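Local coordinates for protein enoyl-CoA hydratase (Bacillus halodurans, PDB 3LKE) that probably catalyses the reversible addition of water across the double bond of enoyl-CoA thioesters, as a member of the crotonase family, at residues D70-A75 and E246-L251; G142-L147 and V239-Q244. All blocks are in the same frame, centred on the assembly; numbering follows the deposited sequence.

Contact 1. Residues D70-A75 and E246-L251; sequences DLLICA and EIKKRL
Leu251 lays CD1 against the backbone of Leu71 and Leu72, and its CB meets the CD1 methyl of Leu72; through these contacts the C-terminal helix packs on helix 68-76. The CG of Leu251 stands beside the backbone N, anti to the carbonyl carbon (chi1 -69°), which sends CD1 across onto the other helix. There Leu251 CD1 lies 3.4 Å from Leu71 O, an oxygen already engaged by Ala75 N in the helix, and 3.8 Å from Leu71 CB. The same methyl reaches Ala75 CB at 4.0 Å, one turn further on. Leu72 comes the other way: its side chain slides past that of Leu251 in the opposite direction, bringing Leu72 CD1 to 4.1 Å from Leu251 CB. Ala75 lets the helices draw close at this end, because its one methyl sits 3.9 Å from Lys248 CA and also touches Lys248 CB and Ile247 CG2. The aliphatic part of Lys248 borders the contact, and its chain runs extended until it bends at the last torsion.

No hydrogen bond joins the two segments, which meet through apolar contacts. Phe242 and Met141 extend the apolar surface: Leu251 touches both, Leu71 also packs on Met141 and Ala75 on Phe242. Within helix 245-253, Arg250 NE forms a salt bridge with Glu246 OE2 at 2.7 Å; the N-H meets the anti lone pair of OE2, which is slightly tilted from the guanidinium plane. Arg250 NH1 hydrogen-bonds to Lys140 O of the same chain and to Glu206 O of the second subunit.

The axes run nearly antiparallel (151°) and approach to 9.1 Å. The arrangement is an antiparallel helix pair with alanine, leucine and isoleucine at the interface and the lysine chain along its border, joining the C-terminal helix of a crotonase-fold subunit to helix 68-76, which follows strand 51-56 of the main sheet.

Contact 2. Residues G142-L147 and V239-Q244; sequences GISPDL and VALFKQ
Leu241 carries most of this contact, reaching from the C-terminal part of helix 223-241 to the loop that follows helix 138-141. Its CB points toward that loop, and CG, set anti to the carbonyl carbon (chi1 -78°), holds the two methyls against it. Leu241 CD1 settles beside Ser144, 3.4 Å from Ser144 OG and 3.6 Å from Ser144 N, and it also lies 4.1 Å from Ile143 CA. The other methyl, CD2, comes to 4.3 Å from Gly142 O. Both methyls thus lie near polar atoms; Gly142 O and Ser144 N, buried here, have no hydrogen-bonding partner in the model.

Beside Leu241, the ring of Phe242 approaches Ile143 obliquely, with CE1 3.6 Å from Ile143 CG2. CG2 of Ile143 stands anti to its own carbonyl carbon, on the side of the backbone N, and from there meets the ring.

Each partner is a place where a helix gives way to a turn. Gly142, with its positive phi, is the C-prime residue of a Schellman motif closing helix 138-141, while Leu241 to Gln244 forms a type I beta turn leading to helix 245-253. Ile143 and Ser144 also pack on Leu238 of helix 223-241, and Phe242 continues to Leu83 of helix 81-98 and to helix 68-76. Tyr208 of the second subunit packs on Leu241 and Leu218 of that subunit on Ser144, so the contact lies among helices 138-141, 223-241 and 81-98 at the subunit boundary.

The two contacts adjoin, their centres about 10 Å apart, and they illustrate how neighbouring apolar contacts can touch through single side chains. Contact 2 is wholly buried and joins a loop to a helix end; contact 1 is only partly buried and pairs two helices, with the lysine chain at its border. Neither has a hydrogen bond between its segments. Phe242 of contact 2 links them: its ring also reaches the backbone of 70-75, with Phe242 CE2 3.4 Å from Leu71 O. Ile247 of contact 1 makes a second bridge, packing against Leu241 O and Gly142 O, and both contacts border the second subunit. The turn after helix 223-241 leads directly into helix 245-253.

Contact 1. Residues D70-A75 and E246-L251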
loop_
_atom_site.group_PDB
_atom_site.type_symbol
_atom_site.label_atom_id
_atom_site.label_comp_id
_atom_site.label_asym_id
_atom_site.label_seq_id
_atom_site.Cartn_x
_atom_site.Cartn_y
_atom_site.Cartn_z
ATOM N N ASP A 70 25.624 -11.743 -21.314
ATOM C CA ASP A 70 25.022 -13.011 -20.916
ATOM C C ASP A 70 23.560 -13.083 -21.369
ATOM O O ASP A 70 23.101 -14.120 -21.853
ATOM C CB ASP A 70 25.146 -13.220 -19.407
ATOM C CG ASP A 70 26.575 -13.492 -18.980
ATOM O OD1 ASP A 70 27.308 -14.122 -19.769
ATOM O OD2 ASP A 70 26.967 -13.079 -17.868
ATOM N N LEU A 71 22.835 -11.978 -21.223
ATOM C CA LEU A 71 21.462 -11.922 -21.717
ATOM C C LEU A 71 21.433 -12.125 -23.231
ATOM O O LEU A 71 20.559 -12.814 -23.754
ATOM C CB LEU A 71 20.792 -10.595 -21.351
ATOM C CG LEU A 71 20.658 -10.328 -19.849
ATOM C CD1 LEU A 71 20.328 -8.867 -19.605
ATOM C CD2 LEU A 71 19.627 -11.244 -19.208
ATOM N N LEU A 72 22.398 -11.536 -23.930
ATOM C CA LEU A 72 22.507 -11.713 -25.374
ATOM C C LEU A 72 22.684 -13.183 -25.741
ATOM O O LEU A 72 22.130 -13.655 -26.735
ATOM C CB LEU A 72 23.659 -10.884 -25.934
ATOM C CG LEU A 72 23.885 -10.981 -27.441
ATOM C CD1 LEU A 72 22.574 -10.818 -28.215
ATOM C CD2 LEU A 72 24.911 -9.949 -27.883
ATOM N N ILE A 73 23.448 -13.907 -24.933
ATOM C CA ILE A 73 23.615 -15.342 -25.132
ATOM C C ILE A 73 22.275 -16.073 -25.017
ATOM O O ILE A 73 21.924 -16.886 -25.873
ATOM C CB ILE A 73 24.646 -15.930 -24.150
ATOM C CG1 ILE A 73 26.057 -15.488 -24.555
ATOM C CG2 ILE A 73 24.548 -17.452 -24.108
ATOM C CD1 ILE A 73 27.095 -15.670 -23.474
ATOM N N CYS A 74 21.520 -15.768 -23.968
ATOM C CA CYS A 74 20.194 -16.356 -23.789
ATOM C C CYS A 74 19.232 -16.032 -24.929
ATOM O O CYS A 74 18.388 -16.853 -25.280
ATOM C CB CYS A 74 19.584 -15.918 -22.458
ATOM S SG CYS A 74 20.368 -16.649 -21.015
ATOM N N ALA A 75 19.340 -14.835 -25.498
ATOM C CA ALA A 75 18.484 -14.475 -26.622
ATOM C C ALA A 75 18.894 -15.249 -27.868
ATOM O O ALA A 75 18.077 -15.493 -28.752
ATOM C CB ALA A 75 18.545 -12.980 -26.891
ATOM N N GLU A 246 13.144 -9.034 -31.604
ATOM C CA GLU A 246 13.388 -7.663 -31.156
ATOM C C GLU A 246 14.338 -7.611 -29.954
ATOM O O GLU A 246 15.145 -6.687 -29.827
ATOM C CB GLU A 246 12.069 -6.967 -30.801
ATOM C CG GLU A 246 12.233 -5.540 -30.291
ATOM C CD GLU A 246 12.684 -4.572 -31.373
ATOM O OE1 GLU A 246 12.567 -4.910 -32.568
ATOM O OE2 GLU A 246 13.148 -3.466 -31.028
ATOM N N ILE A 247 14.224 -8.600 -29.073
ATOM C CA ILE A 247 15.017 -8.636 -27.848
ATOM C C ILE A 247 16.481 -8.919 -28.194
ATOM O O ILE A 247 17.390 -8.250 -27.696
ATOM C CB ILE A 247 14.472 -9.686 -26.849
ATOM C CG1 ILE A 247 13.263 -9.141 -26.065
ATOM C CG2 ILE A 247 15.544 -10.087 -25.853
ATOM C CD1 ILE A 247 12.091 -8.667 -26.906
ATOM N N LYS A 248 16.708 -9.899 -29.064
ATOM C CA LYS A 248 18.070 -10.176 -29.532
ATOM C C LYS A 248 18.647 -8.918 -30.176
ATOM O O LYS A 248 19.768 -8.511 -29.874
ATOM C CB LYS A 248 18.065 -11.333 -30.536
ATOM C CG LYS A 248 19.429 -11.707 -31.100
ATOM C CD LYS A 248 19.287 -12.874 -32.075
ATOM C CE LYS A 248 20.621 -13.294 -32.669
ATOM N NZ LYS A 248 21.538 -13.858 -31.639
ATOM N N LYS A 249 17.867 -8.300 -31.057
ATOM C CA LYS A 249 18.298 -7.091 -31.749
ATOM C C LYS A 249 18.662 -5.997 -30.753
ATOM O O LYS A 249 19.685 -5.324 -30.903
ATOM C CB LYS A 249 17.207 -6.598 -32.703
ATOM C CG LYS A 249 17.580 -5.354 -33.488
ATOM C CD LYS A 249 16.365 -4.753 -34.173
ATOM C CE LYS A 249 16.777 -3.714 -35.204
ATOM N NZ LYS A 249 17.778 -2.758 -34.659
ATOM N N ARG A 250 17.829 -5.822 -29.730
ATOM C CA ARG A 250 18.053 -4.760 -28.760
ATOM C C ARG A 250 19.294 -5.030 -27.917
ATOM O O ARG A 250 20.134 -4.150 -27.739
ATOM C CB ARG A 250 16.820 -4.558 -27.869
ATOM C CG ARG A 250 15.746 -3.719 -28.534
ATOM C CD ARG A 250 14.463 -3.612 -27.701
ATOM N NE ARG A 250 13.437 -2.884 -28.446
ATOM C CZ ARG A 250 12.889 -1.731 -28.069
ATOM N NH1 ARG A 250 13.227 -1.156 -26.925
ATOM N NH2 ARG A 250 11.982 -1.159 -28.843
ATOM N N LEU A 251 19.403 -6.249 -27.404
ATOM C CA LEU A 251 20.564 -6.632 -26.615
ATOM C C LEU A 251 21.836 -6.506 -27.447
ATOM O O LEU A 251 22.885 -6.108 -26.936
ATOM C CB LEU A 251 20.416 -8.063 -26.097
ATOM C CG LEU A 251 19.343 -8.290 -25.035
ATOM C CD1 LEU A 251 19.260 -9.758 -24.670
ATOM C CD2 LEU A 251 19.614 -7.431 -23.794
#

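Contact 2. Residues G142-L147 and V239-Q244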
loop_
_atom_site.group_PDB
_atom_site.type_symbol
_atom_site.label_atom_id
_atom_site.label_comp_id
_atom_site.label_asym_id
_atom_site.label_seq_id
_atom_site.Cartn_x
_atom_site.Cartn_y
_atom_site.Cartn_z
ATOM N N GLY A 142 13.666 -3.789 -23.854
ATOM C CA GLY A 142 12.542 -4.484 -24.451
ATOM C C GLY A 142 12.181 -5.757 -23.702
ATOM O O GLY A 142 11.601 -6.682 -24.273
ATOM N N ILE A 143 12.516 -5.811 -22.414
ATOM C CA ILE A 143 12.113 -6.951 -21.600
ATOM C C ILE A 143 11.207 -6.558 -20.435
ATOM O O ILE A 143 11.039 -5.375 -20.135
ATOM C CB ILE A 143 13.315 -7.721 -21.075
ATOM C CG1 ILE A 143 14.164 -6.822 -20.182
ATOM C CG2 ILE A 143 14.137 -8.266 -22.248
ATOM C CD1 ILE A 143 15.173 -7.597 -19.360
ATOM N N SER A 144 10.607 -7.565 -19.800
ATOM C CA SER A 144 9.746 -7.342 -18.636
ATOM C C SER A 144 10.574 -7.457 -17.361
ATOM O O SER A 144 11.667 -8.017 -17.376
ATOM C CB SER A 144 8.608 -8.355 -18.615
ATOM O OG SER A 144 9.093 -9.655 -18.940
ATOM N N PRO A 145 10.060 -6.918 -16.248
ATOM C CA PRO A 145 10.853 -6.975 -15.016
ATOM C C PRO A 145 10.884 -8.390 -14.475
ATOM O O PRO A 145 9.878 -9.101 -14.544
ATOM C CB PRO A 145 10.075 -6.083 -14.046
ATOM C CG PRO A 145 9.075 -5.337 -14.895
ATOM C CD PRO A 145 8.791 -6.197 -16.069
ATOM N N ASP A 146 12.032 -8.792 -13.946
ATOM C CA ASP A 146 12.175 -10.117 -13.379
ATOM C C ASP A 146 12.868 -10.068 -12.018
ATOM O O ASP A 146 13.054 -8.983 -11.445
ATOM C CB ASP A 146 12.952 -11.011 -14.347
ATOM C CG ASP A 146 14.397 -10.571 -14.499
ATOM O OD1 ASP A 146 14.741 -9.464 -14.019
ATOM O OD2 ASP A 146 15.188 -11.329 -15.095
ATOM N N LEU A 147 13.224 -11.247 -11.505
ATOM C CA LEU A 147 13.825 -11.402 -10.173
ATOM C C LEU A 147 13.022 -10.710 -9.073
ATOM O O LEU A 147 13.580 -10.183 -8.106
ATOM C CB LEU A 147 15.273 -10.925 -10.181
ATOM C CG LEU A 147 16.081 -11.583 -11.305
ATOM C CD1 LEU A 147 17.569 -11.282 -11.131
ATOM C CD2 LEU A 147 15.852 -13.087 -11.353
ATOM N N VAL A 239 10.651 -15.446 -20.716
ATOM C CA VAL A 239 11.045 -16.506 -21.645
ATOM C C VAL A 239 10.364 -16.292 -22.986
ATOM O O VAL A 239 10.964 -16.496 -24.048
ATOM C CB VAL A 239 10.686 -17.901 -21.103
ATOM C CG1 VAL A 239 10.746 -18.952 -22.233
ATOM C CG2 VAL A 239 11.615 -18.284 -19.961
ATOM N N ALA A 240 9.103 -15.874 -22.928
ATOM C CA ALA A 240 8.328 -15.610 -24.130
ATOM C C ALA A 240 8.921 -14.432 -24.899
ATOM O O ALA A 240 8.952 -14.432 -26.119
ATOM C CB ALA A 240 6.860 -15.349 -23.773
ATOM N N LEU A 241 9.398 -13.416 -24.185
ATOM C CA LEU A 241 9.966 -12.257 -24.859
ATOM C C LEU A 241 11.340 -12.572 -25.479
ATOM O O LEU A 241 11.709 -12.013 -26.513
ATOM C CB LEU A 241 10.071 -11.073 -23.893
ATOM C CG LEU A 241 8.773 -10.323 -23.608
ATOM C CD1 LEU A 241 8.914 -9.466 -22.344
ATOM C CD2 LEU A 241 8.376 -9.461 -24.810
ATOM N N PHE A 242 12.093 -13.458 -24.840
ATOM C CA PHE A 242 13.435 -13.791 -25.332
ATOM C C PHE A 242 13.391 -14.656 -26.598
ATOM O O PHE A 242 14.426 -14.935 -27.206
ATOM C CB PHE A 242 14.268 -14.459 -24.240
ATOM C CG PHE A 242 15.130 -13.500 -23.482
ATOM C CD1 PHE A 242 14.561 -12.562 -22.636
ATOM C CD2 PHE A 242 16.512 -13.528 -23.616
ATOM C CE1 PHE A 242 15.344 -11.671 -21.941
ATOM C CE2 PHE A 242 17.309 -12.632 -22.921
ATOM C CZ PHE A 242 16.727 -11.703 -22.082
ATOM N N LYS A 243 12.184 -15.053 -26.997
ATOM C CA LYS A 243 11.986 -15.809 -28.235
ATOM C C LYS A 243 11.697 -14.867 -29.397
ATOM O O LYS A 243 11.638 -15.290 -30.553
ATOM C CB LYS A 243 10.817 -16.786 -28.088
ATOM C CG LYS A 243 11.039 -17.882 -27.066
ATOM C CD LYS A 243 9.891 -18.881 -27.103
ATOM C CE LYS A 243 10.060 -19.958 -26.041
ATOM N NZ LYS A 243 8.905 -20.905 -26.005
ATOM N N GLN A 244 11.499 -13.590 -29.085
ATOM C CA GLN A 244 11.155 -12.596 -30.097
ATOM C C GLN A 244 12.424 -11.904 -30.591
ATOM O O GLN A 244 13.282 -11.530 -29.797
ATOM C CB GLN A 244 10.132 -11.593 -29.534
ATOM C CG GLN A 244 8.822 -12.265 -29.116
ATOM C CD GLN A 244 7.841 -11.352 -28.379
ATOM O OE1 GLN A 244 7.630 -10.190 -28.748
ATOM N NE2 GLN A 244 7.219 -11.889 -27.338
#